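Local atomic coordinates of hydrolase (Thermococcus thioreducens, PDB entry 6IAH), a protein that is a magnesium-binding phosphatase of the haloacid dehalogenase superfamily that acts on diverse substrates, probably including phosphoglycolate. Residues F5-V10 / L155-A160; G135-A140 / R162-K167; G147-R152 / W186-G191. All coordinates share one frame; numbering follows the deposited sequence. Where two conformers were deposited one is given.

Contact 1 carries the metal site: magnesium sits on the loop after strand 2-5, whose other side, at Val7, packs on helix 154-164. Contact 2 uses the far end of the same helix, and the two are joined where Phe5 CZ lies 3.7 Å from Leu137 CD2; their centres are about 12 Å apart. In contact 3, about 13 Å from contact 1 between centres, strand 145-149, beside strand 2-5, packs on helix 183-189. Phe5 N probably bonds to Gly147 O (2.9 Å), and Asp8 OD1 meets Arg152 NE in a salt bridge at 2.8 Å. Contacts 2 and 3 do not touch. The side chain of Val149 is about 10 Å from a bound magnesium ion.

Contact 1 (F5-V10 / L155-A160); sequences FDVDGV and LEMELA. With MG (magnesium ion), chain B.
Val7 aims its CB at helix 154-164, and its two methyl groups find different partners there. CB starts on the loop that leaves strand 2-5 and points to the helix between Met157 and Ala160. With CG1 anti to the backbone N (chi1 177°), this methyl reaches Ala160 CB at 4.0 Å; it also lies against Arg152. CG2, anti to the carbonyl carbon, meets Met157 SD, likewise at 4.0 Å. Met157 brings its sulfur there with CG anti to the backbone N and a bend at chi2 (50°), its side chain meeting Val7 at an oblique angle. The contact is small, purely apolar and buried.

Immediately on either side of Val7 in sequence, the chain turns to magnesium. Asp6 OD2 binds the ion at 1.9 Å, and the backbone O of Asp8 binds it at 2.1 Å; three waters and Asp199 OD1 bring the ligands to six. The other carboxylate oxygen, Asp6 OD1, forms a salt bridge with Lys179 and receives a weak hydrogen bond from water 1, which is itself on the metal. Asp8 uses its backbone for the ion and keeps its carboxylate for Arg152 and Tyr18, one on each oxygen. The turn is tied by Val10 N to Val7 O at 3.1 Å, and the positive phi of Gly9 is one that suits glycine. This is consistent with the DxDx(T/V) signature of haloacid dehalogenase phosphatases.

In the fold, Val7 sits just past the end of the central strand 2-5, which lies between strands 145-149 and 194-198 in the parallel sheet. Ile12 of strand 12-13 touches both Val7 and Ala160, while Thr150, from the loop after strand 145-149, also packs on Val7, so the loop, helix 154-164 and the small antiparallel pair meet beside the strand end.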
ATOM      1  N   PHE A   5      -5.478  -2.374 -12.890  1.00 22.13           N
ATOM      2  CA  PHE A   5      -4.364  -1.604 -12.288  1.00 21.51           C
ATOM      3  C   PHE A   5      -4.223  -1.947 -10.790  1.00 23.41           C
ATOM      4  O   PHE A   5      -5.199  -2.179 -10.043  1.00 23.19           O
ATOM      5  CB  PHE A   5      -4.637  -0.088 -12.345  1.00 21.42           C
ATOM      6  CG  PHE A   5      -5.075   0.428 -13.662  1.00 22.35           C
ATOM      7  CD1 PHE A   5      -4.133   0.813 -14.605  1.00 22.91           C
ATOM      8  CD2 PHE A   5      -6.457   0.619 -13.931  1.00 22.43           C
ATOM      9  CE1 PHE A   5      -4.541   1.323 -15.822  1.00 25.51           C
ATOM     10  CE2 PHE A   5      -6.870   1.128 -15.145  1.00 25.75           C
ATOM     11  CZ  PHE A   5      -5.894   1.506 -16.094  1.00 24.50           C
ATOM     12  N   ASP A   6      -2.981  -1.949 -10.349  1.00 22.71           N
ATOM     13  CA  ASP A   6      -2.626  -1.629  -8.972  1.00 23.81           C
ATOM     14  C   ASP A   6      -2.853  -0.120  -8.789  1.00 25.08           C
ATOM     15  O   ASP A   6      -2.870   0.635  -9.765  1.00 23.22           O
ATOM     16  CB  ASP A   6      -1.137  -1.991  -8.734  1.00 25.93           C
ATOM     17  CG  ASP A   6      -0.655  -1.732  -7.284  1.00 27.31           C
ATOM     18  OD1 ASP A   6      -1.393  -1.972  -6.308  1.00 27.74           O
ATOM     19  OD2 ASP A   6       0.495  -1.277  -7.154  1.00 29.77           O
ATOM     20  N   VAL A   7      -3.016   0.321  -7.548  1.00 24.52           N
ATOM     21  CA  VAL A   7      -3.160   1.742  -7.261  1.00 22.81           C
ATOM     22  C   VAL A   7      -1.804   2.308  -6.867  1.00 23.65           C
ATOM     23  O   VAL A   7      -1.278   3.149  -7.581  1.00 23.98           O
ATOM     24  CB  VAL A   7      -4.206   1.983  -6.194  1.00 23.51           C
ATOM     25  CG1 VAL A   7      -4.329   3.447  -5.822  1.00 23.15           C
ATOM     26  CG2 VAL A   7      -5.542   1.473  -6.656  1.00 23.96           C
ATOM     27  N   ASP A   8      -1.238   1.849  -5.773  1.00 23.74           N
ATOM     28  CA  ASP A   8      -0.040   2.532  -5.187  1.00 24.67           C
ATOM     29  C   ASP A   8       1.220   2.227  -5.991  1.00 27.64           C
ATOM     30  O   ASP A   8       1.589   1.079  -6.132  1.00 29.32           O
ATOM     31  CB  ASP A   8       0.157   2.088  -3.716  1.00 23.84           C
ATOM     32  CG  ASP A   8      -0.980   2.581  -2.757  1.00 26.69           C
ATOM     33  OD1 ASP A   8      -1.914   3.326  -3.150  1.00 26.25           O
ATOM     34  OD2 ASP A   8      -0.918   2.232  -1.551  1.00 30.63           O
ATOM     35  N   GLY A   9       1.895   3.259  -6.483  1.00 27.05           N
ATOM     36  CA  GLY A   9       3.069   3.129  -7.314  1.00 27.28           C
ATOM     37  C   GLY A   9       2.717   3.048  -8.809  1.00 29.26           C
ATOM     38  O   GLY A   9       3.645   3.020  -9.626  1.00 26.49           O
ATOM     39  N   VAL A  10       1.414   2.950  -9.167  1.00 24.74           N
ATOM     40  CA  VAL A  10       0.968   2.864 -10.557  1.00 23.95           C
ATOM     41  C   VAL A  10       0.050   4.054 -10.868  1.00 24.89           C
ATOM     42  O   VAL A  10       0.400   4.904 -11.697  1.00 26.23           O
ATOM     43  CB  VAL A  10       0.235   1.525 -10.839  1.00 23.79           C
ATOM     44  CG1 VAL A  10      -0.417   1.534 -12.206  1.00 23.25           C
ATOM     45  CG2 VAL A  10       1.202   0.344 -10.725  1.00 25.26           C
ATOM     46  N   LEU A 155     -12.633   2.353   1.960  1.00 32.01           N
ATOM     47  CA  LEU A 155     -12.517   3.752   2.325  1.00 34.39           C
ATOM     48  C   LEU A 155     -11.300   4.351   1.666  1.00 29.79           C
ATOM     49  O   LEU A 155     -11.350   5.457   1.147  1.00 30.44           O
ATOM     50  CB  LEU A 155     -12.357   3.882   3.845  1.00 39.30           C
ATOM     51  CG  LEU A 155     -12.323   5.286   4.443  1.00 46.55           C
ATOM     52  CD1 LEU A 155     -13.025   5.281   5.806  1.00 52.73           C
ATOM     53  CD2 LEU A 155     -10.920   5.840   4.603  1.00 45.33           C
ATOM     54  N   GLU A 156     -10.183   3.637   1.727  1.00 28.88           N
ATOM     55  CA  GLU A 156      -8.926   4.122   1.124  1.00 28.26           C
ATOM     56  C   GLU A 156      -9.021   4.194  -0.410  1.00 27.24           C
ATOM     57  O   GLU A 156      -8.311   4.987  -1.053  1.00 25.14           O
ATOM     58  CB  GLU A 156      -7.772   3.217   1.527  1.00 30.80           C
ATOM     59  CG  GLU A 156      -7.313   3.461   2.951  1.00 31.71           C
ATOM     60  CD  GLU A 156      -6.372   2.385   3.407  1.00 37.88           C
ATOM     61  OE1 GLU A 156      -6.317   1.267   2.806  1.00 33.64           O
ATOM     62  OE2 GLU A 156      -5.615   2.724   4.315  1.00 45.97           O
ATOM     63  N   MET A 157      -9.865   3.333  -0.981  1.00 23.79           N
ATOM     64  CA  MET A 157     -10.111   3.330  -2.392  1.00 28.18           C
ATOM     65  C   MET A 157     -10.956   4.581  -2.819  1.00 30.78           C
ATOM     66  O   MET A 157     -10.678   5.203  -3.862  1.00 29.44           O
ATOM     67  CB  MET A 157     -10.785   2.001  -2.805  1.00 27.91           C
ATOM     68  CG  MET A 157     -10.806   1.736  -4.294  1.00 29.37           C
ATOM     69  SD  MET A 157      -9.198   1.929  -5.205  1.00 26.62           S
ATOM     70  CE  MET A 157      -9.844   2.571  -6.697  1.00 27.80           C
ATOM     71  N   GLU A 158     -11.952   4.944  -2.009  1.00 29.70           N
ATOM     72  CA  GLU A 158     -12.667   6.202  -2.209  0.50 28.31           C
ATOM     73  C   GLU A 158     -11.692   7.389  -2.192  1.00 26.80           C
ATOM     74  O   GLU A 158     -11.802   8.281  -3.042  1.00 25.65           O
ATOM     75  CB  GLU A 158     -13.761   6.398  -1.161  0.50 28.66           C
ATOM     76  CG  GLU A 158     -14.795   7.456  -1.532  0.50 29.01           C
ATOM     77  CD  GLU A 158     -14.400   8.846  -1.088  0.50 29.49           C
ATOM     78  OE1 GLU A 158     -13.822   8.960   0.018  0.50 28.69           O
ATOM     79  OE2 GLU A 158     -14.676   9.824  -1.832  0.50 29.82           O
ATOM     80  N   LEU A 159     -10.765   7.401  -1.242  1.00 22.87           N
ATOM     81  CA  LEU A 159      -9.700   8.443  -1.217  1.00 25.69           C
ATOM     82  C   LEU A 159      -8.850   8.462  -2.508  1.00 26.17           C
ATOM     83  O   LEU A 159      -8.543   9.538  -3.050  1.00 25.85           O
ATOM     84  CB  LEU A 159      -8.755   8.293  -0.003  1.00 28.38           C
ATOM     85  CG  LEU A 159      -9.402   8.316   1.402  1.00 29.17           C
ATOM     86  CD1 LEU A 159      -8.338   8.077   2.463  1.00 32.97           C
ATOM     87  CD2 LEU A 159     -10.139   9.619   1.615  1.00 29.42           C
ATOM     88  N   ALA A 160      -8.447   7.276  -2.975  1.00 25.24           N
ATOM     89  CA  ALA A 160      -7.719   7.170  -4.220  1.00 25.19           C
ATOM     90  C   ALA A 160      -8.495   7.765  -5.408  1.00 25.20           C
ATOM     91  O   ALA A 160      -7.914   8.474  -6.207  1.00 22.68           O
ATOM     92  CB  ALA A 160      -7.374   5.735  -4.500  1.00 24.18           C
TER
HETATM   93 MG    MG B 301       1.923  -1.021  -5.901  1.00 28.94          MG
HETATM   94  O   HOH W   1       0.728  -1.197  -4.308  1.00 26.55           O
HETATM   95  O   HOH W   2       3.429  -0.387  -4.760  1.00 26.91           O
HETATM   96  O   HOH W   3       2.361  -3.085  -5.890  1.00 25.13           O

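Contact 2 (G135-A140 / R162-K167); sequences GLLERA and RIIGFK
Ile164, in the last turn of helix 154-164, sets its CG2 methyl 3.6 Å from Leu137 CD1 in one of its two modelled conformers, the side chains crossing at about a right angle. Gly165 then ends the helix with phi at 82°, a backbone shape that would push a side chain into the preceding carbonyl oxygen. The chain next extends into Phe166, whose CG is anti to its own N (chi1 -175°), which swings the ring onto helix 134-141. Leu137 CB stands 3.7 Å from the ring centroid and only 8° off the normal, a nearly centred CH-pi contact, while Leu137 CD1 reaches back to Phe166 CB at 3.8 Å. Glu138 passes by in the opposite direction, its CG 4.2 Å from Phe166 CD1. A serine in place of Phe166 would probably leave Leu137 CB without the ring it packs on, and Phe168 without its edge-to-face partner. Val132 touches both Leu137 and Ile164. The contact thus joins helix 134-141, which precedes strand 145-149, to the end of helix 154-164, which follows it, with Leu136 facing helix 229-239.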
ATOM      1  N   GLY A 135      -7.809  11.947 -17.935  1.00 29.33           N
ATOM      2  CA  GLY A 135      -8.227  11.997 -19.366  1.00 27.06           C
ATOM      3  C   GLY A 135      -7.940  10.692 -20.068  1.00 26.51           C
ATOM      4  O   GLY A 135      -8.771  10.195 -20.854  1.00 28.50           O
ATOM      5  N   LEU A 136      -6.816  10.060 -19.727  1.00 29.82           N
ATOM      6  CA  LEU A 136      -6.541   8.713 -20.256  1.00 28.36           C
ATOM      7  C   LEU A 136      -7.493   7.630 -19.771  1.00 27.40           C
ATOM      8  O   LEU A 136      -7.848   6.738 -20.566  1.00 23.83           O
ATOM      9  CB  LEU A 136      -5.099   8.293 -20.065  1.00 29.26           C
ATOM     10  CG  LEU A 136      -4.101   9.180 -20.802  1.00 32.74           C
ATOM     11  CD1 LEU A 136      -2.659   8.894 -20.407  1.00 30.55           C
ATOM     12  CD2 LEU A 136      -4.271   9.055 -22.331  1.00 35.70           C
ATOM     13  N   LEU A 137      -7.899   7.676 -18.506  1.00 25.72           N
ATOM     14  CA  LEU A 137      -8.806   6.658 -17.982  1.00 24.87           C
ATOM     15  C   LEU A 137     -10.157   6.822 -18.658  1.00 25.96           C
ATOM     16  O   LEU A 137     -10.858   5.853 -18.945  1.00 26.35           O
ATOM     17  CB  LEU A 137      -8.927   6.745 -16.445  1.00 25.02           C
ATOM     18  CG  LEU A 137      -7.666   6.395 -15.661  1.00 26.00           C
ATOM     19  CD1 LEU A 137      -7.750   6.845 -14.232  1.00 28.27           C
ATOM     20  CD2 LEU A 137      -7.329   4.916 -15.748  1.00 26.08           C
ATOM     21  N   GLU A 138     -10.550   8.077 -18.828  1.00 27.13           N
ATOM     22  CA  GLU A 138     -11.770   8.416 -19.517  1.00 29.23           C
ATOM     23  C   GLU A 138     -11.692   7.924 -20.937  1.00 28.53           C
ATOM     24  O   GLU A 138     -12.574   7.188 -21.405  1.00 26.25           O
ATOM     25  CB  GLU A 138     -12.035   9.916 -19.470  1.00 31.55           C
ATOM     26  CG  GLU A 138     -12.411  10.453 -18.079  1.00 38.58           C
ATOM     27  CD  GLU A 138     -12.130  11.980 -17.892  1.00 49.15           C
ATOM     28  OE1 GLU A 138     -11.903  12.739 -18.890  1.00 49.76           O
ATOM     29  OE2 GLU A 138     -12.113  12.443 -16.718  1.00 49.64           O
ATOM     30  N   ARG A 139     -10.604   8.257 -21.596  1.00 25.16           N
ATOM     31  CA  ARG A 139     -10.479   7.771 -22.974  1.00 29.71           C
ATOM     32  C   ARG A 139     -10.508   6.255 -23.060  1.00 29.96           C
ATOM     33  O   ARG A 139     -11.246   5.698 -23.894  1.00 32.24           O
ATOM     34  CB  ARG A 139      -9.218   8.322 -23.628  1.00 26.34           C
ATOM     35  CG  ARG A 139      -9.385   9.758 -23.984  1.00 25.43           C
ATOM     36  CD  ARG A 139      -8.043  10.341 -24.259  1.00 29.43           C
ATOM     37  NE  ARG A 139      -7.373   9.647 -25.362  1.00 26.52           N
ATOM     38  CZ  ARG A 139      -6.135   9.873 -25.763  1.00 29.76           C
ATOM     39  NH1 ARG A 139      -5.394  10.774 -25.157  1.00 29.74           N
ATOM     40  NH2 ARG A 139      -5.610   9.160 -26.785  1.00 31.22           N
ATOM     41  N   ALA A 140      -9.763   5.579 -22.162  1.00 28.05           N
ATOM     42  CA  ALA A 140      -9.673   4.118 -22.211  1.00 24.07           C
ATOM     43  C   ALA A 140     -10.958   3.414 -21.897  1.00 25.89           C
ATOM     44  O   ALA A 140     -11.206   2.367 -22.475  1.00 25.22           O
ATOM     45  CB  ALA A 140      -8.606   3.621 -21.324  1.00 23.50           C
ATOM     46  N   ARG A 162     -10.596  10.170  -5.242  1.00 23.78           N
ATOM     47  CA  ARG A 162     -10.457  11.615  -5.102  1.00 25.11           C
ATOM     48  C   ARG A 162      -9.149  12.120  -5.641  1.00 25.34           C
ATOM     49  O   ARG A 162      -9.102  13.132  -6.355  1.00 29.30           O
ATOM     50  CB  ARG A 162     -10.589  12.045  -3.644  1.00 26.07           C
ATOM     51  CG  ARG A 162     -11.989  11.744  -3.069  1.00 29.23           C
ATOM     52  CD  ARG A 162     -11.998  12.347  -1.673  1.00 33.41           C
ATOM     53  NE  ARG A 162     -12.905  11.676  -0.774  1.00 33.83           N
ATOM     54  CZ  ARG A 162     -12.902  11.906   0.543  1.00 32.96           C
ATOM     55  NH1 ARG A 162     -12.145  12.842   1.083  1.00 35.35           N
ATOM     56  NH2 ARG A 162     -13.702  11.253   1.294  1.00 36.33           N
ATOM     57  N   ILE A 163      -8.090  11.413  -5.332  1.00 24.29           N
ATOM     58  CA  ILE A 163      -6.740  11.847  -5.746  1.00 25.09           C
ATOM     59  C   ILE A 163      -6.610  11.802  -7.278  1.00 26.36           C
ATOM     60  O   ILE A 163      -6.041  12.678  -7.863  1.00 27.33           O
ATOM     61  CB  ILE A 163      -5.652  10.965  -5.074  1.00 25.01           C
ATOM     62  CG1 ILE A 163      -5.606  11.250  -3.564  1.00 23.21           C
ATOM     63  CG2 ILE A 163      -4.242  11.215  -5.651  1.00 24.36           C
ATOM     64  CD1 ILE A 163      -5.036  10.159  -2.746  1.00 23.73           C
ATOM     65  N   ILE A 164      -7.133  10.715  -7.870  0.50 25.87           N
ATOM     66  CA  ILE A 164      -7.058  10.443  -9.297  0.50 24.56           C
ATOM     67  C   ILE A 164      -8.026  11.310 -10.086  0.50 26.93           C
ATOM     68  O   ILE A 164      -7.678  11.828 -11.135  0.50 28.73           O
ATOM     69  CB  ILE A 164      -7.335   8.941  -9.581  0.50 22.94           C
ATOM     70  CG1 ILE A 164      -6.199   8.096  -9.005  0.50 21.22           C
ATOM     71  CG2 ILE A 164      -7.492   8.656 -11.080  0.50 21.20           C
ATOM     72  CD1 ILE A 164      -6.526   6.648  -8.761  0.50 19.63           C
ATOM     73  N   GLY A 165      -9.232  11.493  -9.565  1.00 26.84           N
ATOM     74  CA  GLY A 165     -10.292  12.161 -10.262  1.00 28.29           C
ATOM     75  C   GLY A 165     -10.992  11.227 -11.219  1.00 30.05           C
ATOM     76  O   GLY A 165     -11.404  11.642 -12.320  1.00 31.03           O
ATOM     77  N   PHE A 166     -11.129   9.975 -10.805  1.00 26.68           N
ATOM     78  CA  PHE A 166     -11.830   8.970 -11.609  1.00 26.91           C
ATOM     79  C   PHE A 166     -12.345   7.900 -10.701  1.00 26.93           C
ATOM     80  O   PHE A 166     -11.665   7.496  -9.753  1.00 26.57           O
ATOM     81  CB  PHE A 166     -10.891   8.392 -12.678  1.00 28.33           C
ATOM     82  CG  PHE A 166     -11.567   7.432 -13.643  1.00 26.87           C
ATOM     83  CD1 PHE A 166     -12.145   7.900 -14.816  1.00 29.72           C
ATOM     84  CD2 PHE A 166     -11.543   6.075 -13.419  1.00 26.12           C
ATOM     85  CE1 PHE A 166     -12.743   7.018 -15.700  1.00 31.22           C
ATOM     86  CE2 PHE A 166     -12.133   5.175 -14.312  1.00 30.01           C
ATOM     87  CZ  PHE A 166     -12.729   5.650 -15.451  1.00 29.65           C
ATOM     88  N   LYS A 167     -13.549   7.428 -10.979  1.00 25.56           N
ATOM     89  CA  LYS A 167     -14.211   6.421 -10.153  1.00 30.78           C
ATOM     90  C   LYS A 167     -14.050   5.015 -10.796  1.00 30.34           C
ATOM     91  O   LYS A 167     -14.236   4.876 -12.000  1.00 32.71           O
ATOM     92  CB  LYS A 167     -15.708   6.808 -10.038  1.00 34.69           C
ATOM     93  CG  LYS A 167     -16.427   6.284  -8.801  1.00 44.84           C
ATOM     94  CD  LYS A 167     -17.298   7.366  -8.166  1.00 43.91           C
TER

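Contact 3 (G147-R152 / W186-G191); sequences GVVTGR and WELVRG
Leu188 brings its CD1 methyl down onto the backbone of strand 145-149, and that one atom makes nearly the whole contact. It lies 4.0 Å from Gly147 CA, 3.7 Å from Val148 O and 4.1 Å from Val149 CG2, touching three successive residues. Its chi1 of -91° is well turned from the staggered value near -60°, perhaps to fit the methyl over the strand.

Gly147 makes this closeness possible. A side chain at this position would point to the helix, and its CB would fall only 2.7 Å from Leu188 CD1, a clash; the bare CA gives the leucine a flat place to rest. Val149 adds the other apolar wall: CG2, anti to the carbonyl carbon, faces Leu188, and the two side chains run past each other in opposite directions. Val148 turns its CB away, to the other side of the sheet, contributing its backbone here. Val4 and Val172, on the strands flanking 145-149, also meet Leu188, so the leucine side chain touches three neighbouring strands.

Beyond Leu188 the helix ends at Arg190, which has positive phi but still bonds through N to Trp186 O at 2.8 Å. Past the far end of the strand, Thr150 OG1 accepts from Arg152 N (3.2 Å, 167°) in an ST turn.

Helices 183-189 and 201-213 both lie on Val149's side of the parallel sheet, as expected of the Rossmann-like core of haloacid dehalogenase enzymes. Thr150, directly after the strand, stands where this family usually carries its motif II threonine or serine.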
ATOM      1  N   GLY A 147     -10.445  -1.967 -14.322  1.00 25.11           N
ATOM      2  CA  GLY A 147     -10.594  -2.423 -12.985  1.00 24.51           C
ATOM      3  C   GLY A 147      -9.410  -2.184 -12.136  1.00 23.86           C
ATOM      4  O   GLY A 147      -8.334  -1.787 -12.654  1.00 22.86           O
ATOM      5  N   VAL A 148      -9.567  -2.378 -10.828  1.00 23.59           N
ATOM      6  CA  VAL A 148      -8.362  -2.311  -9.934  1.00 25.38           C
ATOM      7  C   VAL A 148      -8.338  -3.478  -8.992  1.00 25.45           C
ATOM      8  O   VAL A 148      -9.395  -3.996  -8.591  1.00 27.43           O
ATOM      9  CB  VAL A 148      -8.204  -0.980  -9.116  1.00 28.99           C
ATOM     10  CG1 VAL A 148      -8.297   0.257  -9.992  1.00 27.98           C
ATOM     11  CG2 VAL A 148      -9.120  -0.903  -7.914  1.00 30.47           C
ATOM     12  N   VAL A 149      -7.141  -3.920  -8.634  1.00 26.29           N
ATOM     13  CA  VAL A 149      -6.993  -4.866  -7.507  1.00 23.64           C
ATOM     14  C   VAL A 149      -6.034  -4.178  -6.618  1.00 22.56           C
ATOM     15  O   VAL A 149      -4.910  -3.933  -7.047  1.00 26.08           O
ATOM     16  CB  VAL A 149      -6.468  -6.251  -7.939  1.00 23.88           C
ATOM     17  CG1 VAL A 149      -6.223  -7.138  -6.738  1.00 24.05           C
ATOM     18  CG2 VAL A 149      -7.411  -6.929  -8.943  1.00 24.11           C
ATOM     19  N   THR A 150      -6.421  -3.926  -5.373  1.00 22.68           N
ATOM     20  CA  THR A 150      -5.565  -3.101  -4.499  1.00 23.01           C
ATOM     21  C   THR A 150      -5.601  -3.627  -3.071  1.00 23.99           C
ATOM     22  O   THR A 150      -6.603  -4.127  -2.615  1.00 24.50           O
ATOM     23  CB  THR A 150      -5.971  -1.612  -4.599  1.00 25.43           C
ATOM     24  OG1 THR A 150      -5.125  -0.767  -3.790  1.00 26.17           O
ATOM     25  CG2 THR A 150      -7.365  -1.385  -4.222  1.00 24.56           C
ATOM     26  N   GLY A 151      -4.509  -3.433  -2.344  1.00 26.19           N
ATOM     27  CA  GLY A 151      -4.474  -3.680  -0.904  1.00 28.50           C
ATOM     28  C   GLY A 151      -5.216  -2.621  -0.091  1.00 27.51           C
ATOM     29  O   GLY A 151      -5.428  -2.816   1.113  1.00 25.85           O
ATOM     30  N   ARG A 152      -5.632  -1.534  -0.744  1.00 23.81           N
ATOM     31  CA  ARG A 152      -6.435  -0.507  -0.089  1.00 24.76           C
ATOM     32  C   ARG A 152      -7.791  -1.096   0.366  1.00 27.09           C
ATOM     33  O   ARG A 152      -8.328  -1.963  -0.282  1.00 25.77           O
ATOM     34  CB  ARG A 152      -6.648   0.702  -1.029  1.00 23.66           C
ATOM     35  CG  ARG A 152      -5.470   1.693  -1.115  1.00 23.88           C
ATOM     36  CD  ARG A 152      -5.716   2.786  -2.193  1.00 23.19           C
ATOM     37  NE  ARG A 152      -4.550   3.693  -2.266  1.00 21.93           N
ATOM     38  CZ  ARG A 152      -4.508   4.915  -1.801  1.00 22.69           C
ATOM     39  NH1 ARG A 152      -5.604   5.496  -1.251  1.00 24.04           N
ATOM     40  NH2 ARG A 152      -3.319   5.573  -1.893  1.00 25.83           N
ATOM     41  N   TRP A 186      -9.354 -13.201 -10.681  1.00 29.69           N
ATOM     42  CA  TRP A 186     -10.483 -13.961 -11.220  1.00 31.36           C
ATOM     43  C   TRP A 186     -11.801 -13.315 -10.864  1.00 35.65           C
ATOM     44  O   TRP A 186     -12.712 -13.249 -11.680  1.00 33.72           O
ATOM     45  CB  TRP A 186     -10.463 -15.388 -10.697  1.00 31.21           C
ATOM     46  CG  TRP A 186     -11.643 -16.155 -11.112  1.00 33.54           C
ATOM     47  CD1 TRP A 186     -12.787 -16.336 -10.405  1.00 36.81           C
ATOM     48  CD2 TRP A 186     -11.826 -16.806 -12.370  1.00 34.30           C
ATOM     49  NE1 TRP A 186     -13.669 -17.105 -11.144  1.00 40.94           N
ATOM     50  CE2 TRP A 186     -13.089 -17.413 -12.349  1.00 38.87           C
ATOM     51  CE3 TRP A 186     -11.015 -16.978 -13.489  1.00 38.35           C
ATOM     52  CZ2 TRP A 186     -13.575 -18.177 -13.426  1.00 46.65           C
ATOM     53  CZ3 TRP A 186     -11.491 -17.748 -14.561  1.00 44.18           C
ATOM     54  CH2 TRP A 186     -12.755 -18.334 -14.520  1.00 41.70           C
ATOM     55  N   GLU A 187     -11.893 -12.834  -9.629  1.00 38.36           N
ATOM     56  CA  GLU A 187     -13.053 -12.080  -9.166  1.00 38.07           C
ATOM     57  C   GLU A 187     -13.521 -11.011 -10.150  1.00 35.67           C
ATOM     58  O   GLU A 187     -14.714 -10.852 -10.380  1.00 34.98           O
ATOM     59  CB  GLU A 187     -12.732 -11.405  -7.811  1.00 42.12           C
ATOM     60  CG  GLU A 187     -13.930 -10.807  -7.075  1.00 50.43           C
ATOM     61  CD  GLU A 187     -15.077 -11.807  -6.924  1.00 56.54           C
ATOM     62  OE1 GLU A 187     -14.783 -13.045  -6.930  1.00 59.72           O
ATOM     63  OE2 GLU A 187     -16.263 -11.354  -6.865  1.00 61.33           O
ATOM     64  N   LEU A 188     -12.575 -10.256 -10.692  1.00 32.52           N
ATOM     65  CA  LEU A 188     -12.861  -9.205 -11.637  1.00 35.83           C
ATOM     66  C   LEU A 188     -13.109  -9.742 -13.043  1.00 32.93           C
ATOM     67  O   LEU A 188     -14.125  -9.434 -13.647  1.00 31.72           O
ATOM     68  CB  LEU A 188     -11.705  -8.208 -11.726  1.00 38.23           C
ATOM     69  CG  LEU A 188     -11.652  -6.985 -10.846  1.00 42.39           C
ATOM     70  CD1 LEU A 188     -10.607  -6.064 -11.443  1.00 44.06           C
ATOM     71  CD2 LEU A 188     -13.031  -6.337 -10.759  1.00 43.47           C
ATOM     72  N   VAL A 189     -12.126 -10.471 -13.584  1.00 29.01           N
ATOM     73  CA  VAL A 189     -12.090 -10.752 -15.015  1.00 29.17           C
ATOM     74  C   VAL A 189     -12.824 -12.039 -15.404  1.00 34.31           C
ATOM     75  O   VAL A 189     -13.214 -12.164 -16.536  1.00 35.33           O
ATOM     76  CB  VAL A 189     -10.686 -10.684 -15.614  1.00 29.85           C
ATOM     77  CG1 VAL A 189     -10.019  -9.346 -15.261  1.00 30.97           C
ATOM     78  CG2 VAL A 189      -9.769 -11.846 -15.166  1.00 31.61           C
ATOM     79  N   ARG A 190     -12.991 -12.985 -14.485  1.00 35.92           N
ATOM     80  CA  ARG A 190     -13.691 -14.242 -14.760  1.00 38.82           C
ATOM     81  C   ARG A 190     -13.250 -14.963 -16.086  1.00 36.16           C
ATOM     82  O   ARG A 190     -14.057 -15.370 -16.880  1.00 38.42           O
ATOM     83  CB  ARG A 190     -15.183 -13.953 -14.753  1.00 40.10           C
ATOM     84  CG  ARG A 190     -15.704 -13.322 -13.472  1.00 46.52           C
ATOM     85  CD  ARG A 190     -15.689 -14.299 -12.301  1.00 53.64           C
ATOM     86  NE  ARG A 190     -16.015 -13.664 -11.013  1.00 64.40           N
ATOM     87  CZ  ARG A 190     -17.212 -13.646 -10.412  1.00 71.38           C
ATOM     88  NH1 ARG A 190     -18.281 -14.210 -10.970  1.00 70.25           N
ATOM     89  NH2 ARG A 190     -17.349 -13.043  -9.231  1.00 76.37           N
ATOM     90  N   GLY A 191     -11.948 -15.027 -16.314  1.00 38.35           N
ATOM     91  CA  GLY A 191     -11.369 -15.686 -17.477  1.00 38.71           C
ATOM     92  C   GLY A 191     -11.301 -14.896 -18.776  1.00 38.22           C
ATOM     93  O   GLY A 191     -10.869 -15.424 -19.771  1.00 38.08           O
TER